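Local structure of transcription elongation factor Spt4 (Methanocaldococcus jannaschii, 3LPE) at residues Glu40-Lys44 with Ala45-Ile49. The protein stimulates transcription elongation as the zinc-binding partner of Spt5, with which it forms a heterodimer. Numbering follows the deposited sequence.
Sequences EIAKK and AGIDI
Ile41 O accepts a hydrogen bond from Ala45 N at 2.9 Å, a bond that belongs to the last turn of the short helix 40-44; the amide is tilted 19° from the carbonyl plane. Ala42 O has two donors, one strong and one weak. It takes Ile47 N at 2.8 Å, nearly straight at the hydrogen (171°), although the donor stands above the carbonyl plane and not on a lone pair, while Ala45 N reaches the same oxygen only weakly. Ala42 CB lies 4.1 Å from Ile47 CB and 3.6 Å from Ile47 O. The backbone sets Ile47 CB near the alanine methyl, and both residues also pack on Val33 of strand 23-33. Lys43 contributes its O, to which Gly46 N bonds at 3.0 Å from well above the carbonyl plane. Lys44 packs on Leu90 of the Spt5 chain. Gly46 has positive phi (68°), and with the bonds from Gly46 and Ile47 back into the last turn this defines a Schellman motif. Chemically, the carbonyls of Ala42 and Lys43, which lack the i+4 bonds of a continuing helix, are satisfied by the amides of the reversed chain, and the conformation of Gly46 returns Ile47 beside Ala42 against the sheet.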
ATOM      1  N   GLU B  40       9.715   5.818  -1.767  1.00 32.14           N
ATOM      2  CA  GLU B  40      10.871   5.039  -1.359  1.00 31.69           C
ATOM      3  C   GLU B  40      10.478   3.571  -1.183  1.00 31.61           C
ATOM      4  O   GLU B  40      11.236   2.680  -1.554  1.00 29.94           O
ATOM      5  CB  GLU B  40      11.515   5.636  -0.089  1.00 36.85           C
ATOM      6  CG  GLU B  40      12.822   4.956   0.344  1.00 65.17           C
ATOM      7  CD  GLU B  40      13.570   5.674   1.478  1.00 73.97           C
ATOM      8  OE1 GLU B  40      12.928   6.145   2.453  1.00 51.57           O
ATOM      9  OE2 GLU B  40      14.821   5.740   1.400  1.00 60.73           O
ATOM     10  N   ILE B  41       9.277   3.304  -0.659  1.00 26.32           N
ATOM     11  CA  ILE B  41       8.807   1.928  -0.530  1.00 25.31           C
ATOM     12  C   ILE B  41       8.675   1.226  -1.900  1.00 25.40           C
ATOM     13  O   ILE B  41       9.075   0.071  -2.054  1.00 25.53           O
ATOM     14  CB  ILE B  41       7.451   1.854   0.245  1.00 26.37           C
ATOM     15  CG1 ILE B  41       7.623   2.417   1.659  1.00 28.68           C
ATOM     16  CG2 ILE B  41       6.934   0.417   0.284  1.00 24.75           C
ATOM     17  CD1 ILE B  41       6.315   2.525   2.466  1.00 27.54           C
ATOM     18  N   ALA B  42       8.105   1.916  -2.890  1.00 25.39           N
ATOM     19  CA  ALA B  42       7.999   1.336  -4.236  1.00 25.60           C
ATOM     20  C   ALA B  42       9.389   0.945  -4.746  1.00 31.76           C
ATOM     21  O   ALA B  42       9.582  -0.136  -5.295  1.00 35.19           O
ATOM     22  CB  ALA B  42       7.340   2.336  -5.213  1.00 27.62           C
ATOM     23  N   LYS B  43      10.353   1.840  -4.563  1.00 31.29           N
ATOM     24  CA  LYS B  43      11.723   1.561  -5.005  1.00 37.88           C
ATOM     25  C   LYS B  43      12.275   0.320  -4.318  1.00 42.66           C
ATOM     26  O   LYS B  43      12.840  -0.540  -4.970  1.00 30.50           O
ATOM     27  CB  LYS B  43      12.629   2.770  -4.795  1.00 41.13           C
ATOM     28  CG  LYS B  43      12.394   3.869  -5.831  1.00 70.86           C
ATOM     29  CD  LYS B  43      13.181   5.133  -5.530  1.00 80.73           C
ATOM     30  CE  LYS B  43      12.602   6.319  -6.292  1.00 79.12           C
ATOM     31  NZ  LYS B  43      13.221   7.613  -5.877  1.00 77.92           N
ATOM     32  N   LYS B  44      12.074   0.197  -3.004  1.00 32.62           N
ATOM     33  CA  LYS B  44      12.560  -0.991  -2.306  1.00 31.26           C
ATOM     34  C   LYS B  44      11.846  -2.238  -2.804  1.00 32.43           C
ATOM     35  O   LYS B  44      12.405  -3.333  -2.772  1.00 38.17           O
ATOM     36  CB  LYS B  44      12.374  -0.853  -0.785  1.00 33.19           C
ATOM     37  CG  LYS B  44      13.230   0.235  -0.147  1.00 42.80           C
ATOM     38  CD  LYS B  44      14.710  -0.110  -0.174  1.00 44.46           C
ATOM     39  CE  LYS B  44      15.514   0.908   0.627  1.00 54.70           C
ATOM     40  NZ  LYS B  44      16.977   0.584   0.669  1.00 61.20           N
ATOM     41  N   ALA B  45      10.604  -2.070  -3.260  1.00 31.47           N
ATOM     42  CA  ALA B  45       9.821  -3.208  -3.754  1.00 33.71           C
ATOM     43  C   ALA B  45      10.073  -3.516  -5.230  1.00 36.09           C
ATOM     44  O   ALA B  45       9.510  -4.469  -5.759  1.00 38.27           O
ATOM     45  CB  ALA B  45       8.315  -3.009  -3.482  1.00 30.15           C
ATOM     46  N   GLY B  46      10.932  -2.725  -5.874  1.00 30.52           N
ATOM     47  CA  GLY B  46      11.202  -2.857  -7.296  1.00 33.78           C
ATOM     48  C   GLY B  46      10.023  -2.478  -8.171  1.00 39.87           C
ATOM     49  O   GLY B  46       9.855  -3.012  -9.258  1.00 29.24           O
ATOM     50  N   ILE B  47       9.193  -1.556  -7.696  1.00 30.66           N
ATOM     51  CA  ILE B  47       8.013  -1.148  -8.450  1.00 30.09           C
ATOM     52  C   ILE B  47       8.250   0.218  -9.090  1.00 31.66           C
ATOM     53  O   ILE B  47       8.578   1.165  -8.400  1.00 32.42           O
ATOM     54  CB  ILE B  47       6.787  -1.044  -7.527  1.00 25.51           C
ATOM     55  CG1 ILE B  47       6.425  -2.428  -6.977  1.00 32.37           C
ATOM     56  CG2 ILE B  47       5.631  -0.423  -8.277  1.00 26.03           C
ATOM     57  CD1 ILE B  47       5.387  -2.401  -5.861  1.00 23.31           C
ATOM     58  N   ASP B  48       8.074   0.329 -10.407  1.00 34.27           N
ATOM     59  CA  ASP B  48       8.263   1.623 -11.051  1.00 36.80           C
ATOM     60  C   ASP B  48       7.050   2.101 -11.840  1.00 44.74           C
ATOM     61  O   ASP B  48       7.132   3.106 -12.559  1.00 33.03           O
ATOM     62  CB  ASP B  48       9.516   1.618 -11.928  1.00 50.45           C
ATOM     63  CG  ASP B  48       9.410   0.655 -13.076  1.00 58.26           C
ATOM     64  OD1 ASP B  48       8.465  -0.158 -13.079  1.00 48.85           O
ATOM     65  OD2 ASP B  48      10.266   0.713 -13.986  1.00 75.27           O
ATOM     66  N   ILE B  49       5.925   1.398 -11.703  1.00 27.67           N
ATOM     67  CA  ILE B  49       4.679   1.876 -12.293  1.00 35.60           C
ATOM     68  C   ILE B  49       3.525   1.837 -11.301  1.00 30.57           C
ATOM     69  O   ILE B  49       3.380   0.868 -10.535  1.00 30.35           O
ATOM     70  CB  ILE B  49       4.331   1.172 -13.647  1.00 41.76           C
ATOM     71  CG1 ILE B  49       3.025   1.714 -14.233  1.00 47.22           C
ATOM     72  CG2 ILE B  49       4.260  -0.327 -13.502  1.00 43.19           C
ATOM     73  CD1 ILE B  49       2.798   1.308 -15.700  1.00 56.20           C
TER